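Local coordinates for ribulose bisphosphate carboxylase (Pyrococcus horikoshii, PDB 2D69), which probably adds CO2 and water to ribulose 1,5-bisphosphate to give two molecules of 3-phosphoglycerate, as a magnesium-dependent Rubisco in an archaeal pathway of AMP degradation, at residues Leu121-Pro126 and Leu298-Arg303; Ala302-Val307 and Ser335-Ile340; Asp24-Glu29 and Ile86-Thr91. One frame throughout, in Å; residues are numbered along the deposited sequence.

Contact 1: residues Leu121-Pro126 and Leu298-Arg303; sequences LDFHPP and LAKAAR
Asp122 meets the ammonium of Lys300 through one carboxylate oxygen: OD1 lies 2.8 Å from Lys300 NZ in a salt bridge, approached on the syn side but 29° out of the carboxylate plane. Its other oxygen, OD2, reaches the same nitrogen through a water that donates to the carboxylate and accepts from the lysine. Asp122 sits in a classic beta bulge, where it and Leu121 both face Glu29 of the neighbouring strand.

Lys300 NZ gives its second bond to Phe123 O, also 2.8 Å long and almost in line with the C=O. The Phe123 ring lies against the aliphatic part of the lysine, with Lys300 CD 4.0 Å from the ring centroid in a CH-pi contact over the face. Phe123 CZ lies 4.4 Å from Ala301 CB. A bend about the CG-CD bond of Lys300 (chi3 -88°) swings CE and NZ toward the two oxygens while CG and CD stay on the ring. His124 brings the edge of its imidazole near NZ, while its NE2 bonds to Glu29.

A long, flexible residue thus suits this buried seam: its methylenes serve the ring, and its charge, gripped by carboxylate, carbonyl and water, is probably well compensated.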
loop_
_atom_site.group_PDB
_atom_site.type_symbol
_atom_site.label_atom_id
_atom_site.label_comp_id
_atom_site.label_asym_id
_atom_site.label_seq_id
_atom_site.Cartn_x
_atom_site.Cartn_y
_atom_site.Cartn_z
ATOM N N LEU A 121 -35.571 23.892 -20.019
ATOM C CA LEU A 121 -36.394 22.931 -20.736
ATOM C C LEU A 121 -35.627 21.757 -21.310
ATOM O O LEU A 121 -36.104 20.625 -21.267
ATOM C CB LEU A 121 -37.144 23.611 -21.869
ATOM C CG LEU A 121 -37.999 24.772 -21.467
ATOM C CD1 LEU A 121 -38.697 25.379 -22.720
ATOM C CD2 LEU A 121 -39.030 24.324 -20.403
ATOM N N ASP A 122 -34.456 22.030 -21.865
ATOM C CA ASP A 122 -33.630 21.019 -22.525
ATOM C C ASP A 122 -32.265 21.614 -22.815
ATOM O O ASP A 122 -32.095 22.823 -22.844
ATOM C CB ASP A 122 -34.282 20.600 -23.866
ATOM C CG ASP A 122 -33.892 19.182 -24.330
ATOM O OD1 ASP A 122 -33.092 18.497 -23.669
ATOM O OD2 ASP A 122 -34.356 18.648 -25.377
ATOM N N PHE A 123 -31.291 20.754 -23.063
ATOM C CA PHE A 123 -29.990 21.176 -23.509
ATOM C C PHE A 123 -29.519 20.153 -24.581
ATOM O O PHE A 123 -30.017 18.992 -24.665
ATOM C CB PHE A 123 -29.028 21.367 -22.325
ATOM C CG PHE A 123 -28.666 20.070 -21.623
ATOM C CD1 PHE A 123 -27.481 19.462 -21.877
ATOM C CD2 PHE A 123 -29.529 19.501 -20.695
ATOM C CE1 PHE A 123 -27.128 18.270 -21.208
ATOM C CE2 PHE A 123 -29.182 18.265 -20.042
ATOM C CZ PHE A 123 -28.006 17.686 -20.308
ATOM N N HIS A 124 -28.648 20.616 -25.457
ATOM C CA HIS A 124 -28.163 19.805 -26.565
ATOM C C HIS A 124 -26.624 19.888 -26.542
ATOM O O HIS A 124 -26.039 20.888 -26.950
ATOM C CB HIS A 124 -28.784 20.302 -27.904
ATOM C CG HIS A 124 -30.288 20.472 -27.838
ATOM N ND1 HIS A 124 -31.105 19.629 -27.122
ATOM C CD2 HIS A 124 -31.110 21.418 -28.341
ATOM C CE1 HIS A 124 -32.355 20.040 -27.184
ATOM N NE2 HIS A 124 -32.389 21.124 -27.918
ATOM N N PRO A 125 -25.955 18.860 -26.046
ATOM C CA PRO A 125 -24.486 18.872 -26.069
ATOM C C PRO A 125 -23.898 18.536 -27.424
ATOM O O PRO A 125 -24.284 17.554 -28.010
ATOM C CB PRO A 125 -24.111 17.851 -24.998
ATOM C CG PRO A 125 -25.331 16.826 -25.026
ATOM C CD PRO A 125 -26.502 17.708 -25.330
ATOM N N PRO A 126 -22.930 19.320 -27.907
ATOM C CA PRO A 126 -22.242 18.976 -29.160
ATOM C C PRO A 126 -21.390 17.734 -28.996
ATOM O O PRO A 126 -21.156 17.264 -27.862
ATOM C CB PRO A 126 -21.398 20.206 -29.455
ATOM C CG PRO A 126 -21.182 20.857 -28.048
ATOM C CD PRO A 126 -22.424 20.569 -27.312
ATOM N N LEU A 298 -33.180 16.549 -16.660
ATOM C CA LEU A 298 -32.649 15.699 -15.617
ATOM C C LEU A 298 -32.353 14.355 -16.193
ATOM O O LEU A 298 -31.282 13.826 -15.990
ATOM C CB LEU A 298 -33.664 15.533 -14.526
ATOM C CG LEU A 298 -33.251 15.288 -13.101
ATOM C CD1 LEU A 298 -34.471 15.534 -12.177
ATOM C CD2 LEU A 298 -32.771 13.872 -12.930
ATOM N N ALA A 299 -33.303 13.821 -16.942
ATOM C CA ALA A 299 -33.159 12.505 -17.531
ATOM C C ALA A 299 -31.986 12.459 -18.523
ATOM O O ALA A 299 -31.325 11.434 -18.662
ATOM C CB ALA A 299 -34.446 12.098 -18.244
ATOM N N LYS A 300 -31.784 13.551 -19.247
ATOM C CA LYS A 300 -30.729 13.624 -20.245
ATOM C C LYS A 300 -29.371 13.620 -19.552
ATOM O O LYS A 300 -28.457 12.932 -19.958
ATOM C CB LYS A 300 -30.904 14.881 -21.109
ATOM C CG LYS A 300 -29.822 15.141 -22.129
ATOM C CD LYS A 300 -30.248 16.182 -23.152
ATOM C CE LYS A 300 -30.998 15.622 -24.372
ATOM N NZ LYS A 300 -31.569 16.785 -25.231
ATOM N N ALA A 301 -29.216 14.467 -18.547
ATOM C CA ALA A 301 -28.017 14.403 -17.717
ATOM C C ALA A 301 -27.772 13.003 -17.176
ATOM O O ALA A 301 -26.641 12.494 -17.226
ATOM C CB ALA A 301 -28.101 15.403 -16.597
ATOM N N ALA A 302 -28.819 12.354 -16.658
ATOM C CA ALA A 302 -28.616 11.097 -15.987
ATOM C C ALA A 302 -28.208 10.027 -17.017
ATOM O O ALA A 302 -27.404 9.134 -16.687
ATOM C CB ALA A 302 -29.905 10.674 -15.209
ATOM N N ARG A 303 -28.785 10.083 -18.232
ATOM C CA ARG A 303 -28.414 9.147 -19.299
ATOM C C ARG A 303 -26.957 9.363 -19.759
ATOM O O ARG A 303 -26.222 8.414 -20.034
ATOM C CB ARG A 303 -29.374 9.298 -20.473
ATOM C CG ARG A 303 -29.026 8.402 -21.642
ATOM C CD ARG A 303 -30.093 8.273 -22.697
ATOM N NE ARG A 303 -29.608 7.409 -23.748
ATOM C CZ ARG A 303 -30.007 7.420 -25.011
ATOM N NH1 ARG A 303 -30.955 8.273 -25.412
ATOM N NH2 ARG A 303 -29.473 6.561 -25.885
HETATM O O HOH W 1 -34.201 15.974 -26.506
#

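Contact 2: residues Ala302-Val307 and Ser335-Ile340; sequences ARMIGV and SKWEHI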
loop_
_atom_site.group_PDB
_atom_site.type_symbol
_atom_site.label_atom_id
_atom_site.label_comp_id
_atom_site.label_asym_id
_atom_site.label_seq_id
_atom_site.Cartn_x
_atom_site.Cartn_y
_atom_site.Cartn_z
ATOM N N ALA A 302 -28.819 12.354 -16.658
ATOM C CA ALA A 302 -28.616 11.097 -15.987
ATOM C C ALA A 302 -28.208 10.027 -17.017
ATOM O O ALA A 302 -27.404 9.134 -16.687
ATOM C CB ALA A 302 -29.905 10.674 -15.209
ATOM N N ARG A 303 -28.785 10.083 -18.232
ATOM C CA ARG A 303 -28.414 9.147 -19.299
ATOM C C ARG A 303 -26.957 9.363 -19.759
ATOM O O ARG A 303 -26.222 8.414 -20.034
ATOM C CB ARG A 303 -29.374 9.298 -20.473
ATOM C CG ARG A 303 -29.026 8.402 -21.642
ATOM C CD ARG A 303 -30.093 8.273 -22.697
ATOM N NE ARG A 303 -29.608 7.409 -23.748
ATOM C CZ ARG A 303 -30.007 7.420 -25.011
ATOM N NH1 ARG A 303 -30.955 8.273 -25.412
ATOM N NH2 ARG A 303 -29.473 6.561 -25.885
ATOM N N MET A 304 -26.539 10.630 -19.832
ATOM C CA MET A 304 -25.238 10.965 -20.355
ATOM C C MET A 304 -24.150 10.460 -19.400
ATOM O O MET A 304 -23.224 9.727 -19.836
ATOM C CB MET A 304 -25.204 12.501 -20.595
ATOM C CG MET A 304 -23.920 13.116 -21.142
ATOM S SD MET A 304 -24.034 15.008 -21.389
ATOM C CE MET A 304 -25.607 15.142 -21.232
ATOM N N ILE A 305 -24.304 10.756 -18.110
ATOM C CA ILE A 305 -23.447 10.176 -17.100
ATOM C C ILE A 305 -23.545 8.674 -17.207
ATOM O O ILE A 305 -22.550 7.945 -17.362
ATOM C CB ILE A 305 -23.828 10.682 -15.670
ATOM C CG1 ILE A 305 -23.505 12.159 -15.559
ATOM C CG2 ILE A 305 -22.996 9.920 -14.632
ATOM C CD1 ILE A 305 -24.223 12.876 -14.438
ATOM N N GLY A 306 -24.774 8.179 -17.171
ATOM C CA GLY A 306 -24.967 6.770 -17.410
ATOM C C GLY A 306 -25.754 5.948 -16.432
ATOM O O GLY A 306 -25.278 4.891 -16.042
ATOM N N VAL A 307 -26.970 6.372 -16.071
ATOM C CA VAL A 307 -27.896 5.484 -15.346
ATOM C C VAL A 307 -28.428 4.522 -16.357
ATOM O O VAL A 307 -28.522 4.874 -17.521
ATOM C CB VAL A 307 -29.047 6.284 -14.611
ATOM C CG1 VAL A 307 -28.460 7.296 -13.679
ATOM C CG2 VAL A 307 -29.996 6.849 -15.564
ATOM N N SER A 335 -33.931 6.659 -27.446
ATOM C CA SER A 335 -33.503 7.086 -28.765
ATOM C C SER A 335 -32.008 6.835 -28.946
ATOM O O SER A 335 -31.239 6.775 -27.976
ATOM C CB SER A 335 -33.756 8.593 -28.985
ATOM O OG SER A 335 -32.947 9.337 -28.089
ATOM N N LYS A 336 -31.632 6.627 -30.200
ATOM C CA LYS A 336 -30.257 6.592 -30.633
ATOM C C LYS A 336 -29.643 7.966 -30.362
ATOM O O LYS A 336 -30.251 8.962 -30.647
ATOM C CB LYS A 336 -30.203 6.229 -32.112
ATOM C CG LYS A 336 -29.004 5.337 -32.521
ATOM C CD LYS A 336 -27.651 6.023 -32.239
ATOM C CE LYS A 336 -26.416 5.261 -32.838
ATOM N NZ LYS A 336 -25.252 6.141 -32.953
ATOM N N TRP A 337 -28.452 7.998 -29.738
ATOM C CA TRP A 337 -27.819 9.233 -29.348
ATOM C C TRP A 337 -26.329 9.004 -29.319
ATOM O O TRP A 337 -25.731 8.796 -28.259
ATOM C CB TRP A 337 -28.301 9.657 -27.966
ATOM C CG TRP A 337 -27.922 11.015 -27.596
ATOM C CD1 TRP A 337 -27.685 12.032 -28.450
ATOM C CD2 TRP A 337 -27.771 11.559 -26.273
ATOM N NE1 TRP A 337 -27.398 13.179 -27.754
ATOM C CE2 TRP A 337 -27.440 12.917 -26.417
ATOM C CE3 TRP A 337 -27.896 11.040 -24.981
ATOM C CZ2 TRP A 337 -27.250 13.775 -25.329
ATOM C CZ3 TRP A 337 -27.686 11.884 -23.893
ATOM C CH2 TRP A 337 -27.348 13.250 -24.084
ATOM N N GLU A 338 -25.740 9.020 -30.511
ATOM C CA GLU A 338 -24.344 8.696 -30.700
ATOM C C GLU A 338 -23.979 7.386 -29.998
ATOM O O GLU A 338 -24.666 6.399 -30.169
ATOM C CB GLU A 338 -23.457 9.864 -30.245
ATOM C CG GLU A 338 -23.797 11.235 -30.863
ATOM C CD GLU A 338 -23.393 11.411 -32.326
ATOM O OE1 GLU A 338 -22.867 10.488 -32.912
ATOM O OE2 GLU A 338 -23.601 12.484 -32.888
ATOM N N HIS A 339 -22.896 7.387 -29.224
ATOM C CA HIS A 339 -22.413 6.203 -28.470
ATOM C C HIS A 339 -23.165 5.934 -27.124
ATOM O O HIS A 339 -22.883 4.913 -26.455
ATOM C CB HIS A 339 -20.916 6.366 -28.123
ATOM C CG HIS A 339 -20.633 7.614 -27.346
ATOM N ND1 HIS A 339 -20.752 8.859 -27.911
ATOM C CD2 HIS A 339 -20.349 7.822 -26.035
ATOM C CE1 HIS A 339 -20.519 9.792 -26.998
ATOM N NE2 HIS A 339 -20.270 9.192 -25.849
ATOM N N ILE A 340 -24.057 6.846 -26.718
ATOM C CA ILE A 340 -24.787 6.691 -25.470
ATOM C C ILE A 340 -25.868 5.609 -25.587
ATOM O O ILE A 340 -26.813 5.726 -26.347
ATOM C CB ILE A 340 -25.395 7.969 -25.056
ATOM C CG1 ILE A 340 -24.337 9.099 -25.013
ATOM C CG2 ILE A 340 -26.100 7.829 -23.745
ATOM C CD1 ILE A 340 -23.237 8.958 -24.013
#
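Arg303 reaches from helix 295-305 into the loop 335-340 with its chain extended from CG to NE, and the tight part of the contact gathers round its guanidinium. NH1 and NH2 grip one atom end-on, Ser335 O, at 3.0 Å and 2.7 Å respectively. This oxygen lies in the guanidinium plane, and NH2 comes nearly in line with the carbonyl. NH2 also makes a weak bond to Ile340 O, and NE bonds to Arg341 O, so an arginine, with its several N-H groups, suits a place where backbone carbonyls crowd together. Trp337 CE3 lies over one face of the guanidinium, 3.9 Å above the plane and toward its rim, and Phe332 adds a cation-pi contact; Ile340 CG2 packs 3.5 Å from Arg303 NE.

The helix ends here in a Schellman motif, with Gly306 as the C-prime residue; at its positive phi a side chain would strike the preceding carbonyl oxygen. The loop makes its own type II' beta turn from Trp337 to Ile340, within the alpha/beta barrel that carries catalysis in Rubisco. Met304 CE meets the edge of the indole, 3.8 Å from Trp337 CH2.

Packing is looser at the outer part of the loop. Ser335 is partly exposed, its OG bonded to Phe332 O, and the exposed Lys336 sends NZ back to Glu338 O. The Glu338 carboxylate makes a salt bridge with Arg67 of a second subunit.

Contact 3: residues Asp24-Glu29 and Ile86-Thr91; sequences DELIVE and IAYPLT
Leu26 and Tyr88 form a hydrogen-bonded pair of an antiparallel ladder that joins strands 26-34 and 81-88 in the N-terminal sheet. Leu26 N gives to Tyr88 O at 2.8 Å, and Tyr88 N returns the bond to Leu26 O. Val28 and Ile86 make the next such pair, with Val28 N to Ile86 O at 2.9 Å and Ile86 N to Val28 O at 2.8 Å. Between them stands the non-hydrogen-bonded pair Ile27 and Ala87, where Ile27 CA approaches Ile86 O at 3.1 Å in a CA-H...O contact. A water bridges Asp24 O and Leu90 N.

Apolar contacts gather on the face that bears Leu26, Val28, Ile86 and Tyr88. With CG anti to the carbonyl carbon (chi1 -64°), the tyrosine ring runs beside the neighbouring strand: Tyr88 CE2 lies 3.6 Å from Val28 CG2, and Leu26 O sits at the ring edge, in plane. The branched Val28 packs obliquely against the ring, while Tyr88 OH bonds to Ser50. An alanine in place of the tyrosine is likely to open a gap beside Val28 CG2 and leave the Ser50 hydroxyl without this partner. Ala87, on the face with Ile27, has its small CB 3.6 Å from Glu25 OE1.

Asp24 and Glu25 both form salt bridges with Arg23 of a second subunit; Glu25 OE2 also accepts from Gly22 N, and OE1 bonds to Tyr19 OH. Backbone bonds and apolar side chains thus hold the sheet together, while the acidic pair links it to the neighbouring subunit, its charge probably offset in part by that arginine.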
loop_
_atom_site.group_PDB
_atom_site.type_symbol
_atom_site.label_atom_id
_atom_site.label_comp_id
_atom_site.label_asym_id
_atom_site.label_seq_id
_atom_site.Cartn_x
_atom_site.Cartn_y
_atom_site.Cartn_z
ATOM N N ASP A 24 -20.515 22.713 -32.911
ATOM C CA ASP A 24 -19.659 22.509 -31.755
ATOM C C ASP A 24 -19.983 23.473 -30.579
ATOM O O ASP A 24 -19.181 23.627 -29.668
ATOM C CB ASP A 24 -18.180 22.606 -32.168
ATOM C CG ASP A 24 -17.829 23.950 -32.783
ATOM O OD1 ASP A 24 -16.608 24.274 -32.862
ATOM O OD2 ASP A 24 -18.712 24.737 -33.237
ATOM N N GLU A 25 -21.160 24.101 -30.618
ATOM C CA GLU A 25 -21.686 24.878 -29.487
ATOM C C GLU A 25 -22.803 24.137 -28.741
ATOM O O GLU A 25 -23.515 23.301 -29.307
ATOM C CB GLU A 25 -22.178 26.258 -29.925
ATOM C CG GLU A 25 -21.052 27.120 -30.480
ATOM C CD GLU A 25 -21.557 28.355 -31.192
ATOM O OE1 GLU A 25 -22.179 29.190 -30.534
ATOM O OE2 GLU A 25 -21.306 28.510 -32.403
ATOM N N LEU A 26 -22.871 24.386 -27.438
ATOM C CA LEU A 26 -23.892 23.797 -26.610
ATOM C C LEU A 26 -25.072 24.755 -26.533
ATOM O O LEU A 26 -24.925 25.975 -26.349
ATOM C CB LEU A 26 -23.345 23.473 -25.231
ATOM C CG LEU A 26 -24.280 22.689 -24.306
ATOM C CD1 LEU A 26 -23.433 21.699 -23.517
ATOM C CD2 LEU A 26 -24.983 23.554 -23.319
ATOM N N ILE A 27 -26.246 24.174 -26.683
ATOM C CA ILE A 27 -27.490 24.921 -26.698
ATOM C C ILE A 27 -28.366 24.579 -25.505
ATOM O O ILE A 27 -28.565 23.420 -25.163
ATOM C CB ILE A 27 -28.225 24.627 -28.005
ATOM C CG1 ILE A 27 -27.353 25.078 -29.186
ATOM C CG2 ILE A 27 -29.560 25.383 -28.036
ATOM C CD1 ILE A 27 -27.664 24.327 -30.405
ATOM N N VAL A 28 -28.882 25.606 -24.850
ATOM C CA VAL A 28 -29.821 25.408 -23.773
ATOM C C VAL A 28 -31.117 26.154 -24.111
ATOM O O VAL A 28 -31.082 27.282 -24.616
ATOM C CB VAL A 28 -29.231 25.902 -22.439
ATOM C CG1 VAL A 28 -30.236 25.730 -21.335
ATOM C CG2 VAL A 28 -27.932 25.198 -22.143
ATOM N N GLU A 29 -32.242 25.497 -23.870
ATOM C CA GLU A 29 -33.544 26.079 -24.089
ATOM C C GLU A 29 -34.163 26.404 -22.741
ATOM O O GLU A 29 -34.235 25.533 -21.864
ATOM C CB GLU A 29 -34.435 25.139 -24.896
ATOM C CG GLU A 29 -33.756 24.493 -26.097
ATOM C CD GLU A 29 -34.707 23.701 -26.976
ATOM O OE1 GLU A 29 -34.413 22.531 -27.279
ATOM O OE2 GLU A 29 -35.751 24.259 -27.368
ATOM N N ILE A 86 -30.202 29.433 -26.219
ATOM C CA ILE A 86 -28.944 30.127 -25.979
ATOM C C ILE A 86 -27.802 29.190 -26.339
ATOM O O ILE A 86 -27.873 27.984 -26.072
ATOM C CB ILE A 86 -28.831 30.592 -24.511
ATOM C CG1 ILE A 86 -30.038 31.492 -24.129
ATOM C CG2 ILE A 86 -27.509 31.352 -24.318
ATOM C CD1 ILE A 86 -30.068 31.937 -22.612
ATOM N N ALA A 87 -26.801 29.761 -26.994
ATOM C CA ALA A 87 -25.648 29.022 -27.470
ATOM C C ALA A 87 -24.407 29.339 -26.652
ATOM O O ALA A 87 -24.122 30.500 -26.393
ATOM C CB ALA A 87 -25.392 29.327 -28.931
ATOM N N TYR A 88 -23.669 28.278 -26.315
ATOM C CA TYR A 88 -22.518 28.279 -25.409
ATOM C C TYR A 88 -21.300 27.653 -26.060
ATOM O O TYR A 88 -21.333 26.480 -26.422
ATOM C CB TYR A 88 -22.832 27.460 -24.131
ATOM C CG TYR A 88 -23.964 28.065 -23.298
ATOM C CD1 TYR A 88 -23.698 28.866 -22.212
ATOM C CD2 TYR A 88 -25.301 27.835 -23.636
ATOM C CE1 TYR A 88 -24.715 29.408 -21.464
ATOM C CE2 TYR A 88 -26.320 28.330 -22.893
ATOM C CZ TYR A 88 -26.035 29.142 -21.812
ATOM O OH TYR A 88 -27.076 29.669 -21.116
ATOM N N PRO A 89 -20.217 28.414 -26.177
ATOM C CA PRO A 89 -18.939 27.856 -26.596
ATOM C C PRO A 89 -18.334 26.963 -25.525
ATOM O O PRO A 89 -18.510 27.193 -24.309
ATOM C CB PRO A 89 -18.084 29.103 -26.850
ATOM C CG PRO A 89 -18.606 30.071 -25.923
ATOM C CD PRO A 89 -20.106 29.847 -25.849
ATOM N N LEU A 90 -17.645 25.905 -25.977
ATOM C CA LEU A 90 -17.103 24.907 -25.065
ATOM C C LEU A 90 -15.942 25.405 -24.218
ATOM O O LEU A 90 -15.555 24.745 -23.287
ATOM C CB LEU A 90 -16.671 23.690 -25.848
ATOM C CG LEU A 90 -17.805 23.050 -26.620
ATOM C CD1 LEU A 90 -17.311 21.733 -27.115
ATOM C CD2 LEU A 90 -19.035 22.804 -25.757
ATOM N N THR A 91 -15.430 26.592 -24.515
ATOM C CA THR A 91 -14.470 27.242 -23.658
ATOM C C THR A 91 -15.018 27.590 -22.256
ATOM O O THR A 91 -14.252 27.992 -21.360
ATOM C CB THR A 91 -13.979 28.540 -24.356
ATOM O OG1 THR A 91 -15.111 29.252 -24.835
ATOM C CG2 THR A 91 -13.207 28.224 -25.668
HETATM O O HOH W 2 -17.341 25.511 -28.760
#

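How the contacts relate
Contacts 1 and 2 share helix 295-305, and their centres lie 9 Å apart. Phe123 CE1 meets Met304 CE at 3.5 Å, and Lys300 CG meets Trp337 CH2 at 3.7 Å, so packing is continuous from Phe123 to Trp337. Contact 3 belongs to the same sheet as the strand of contact 1: strand 26-34 lies between strands 81-88 and 115-124, and the two centres are 12 Å apart. Contacts 2 and 3 do not touch, their nearest atoms being about 7 Å apart. Contacts 2 and 3 lie away from the predicted active-site residues; in contact 1 the side chain of Ala301 is about 12 Å from that of Arg279, a predicted substrate-binding residue.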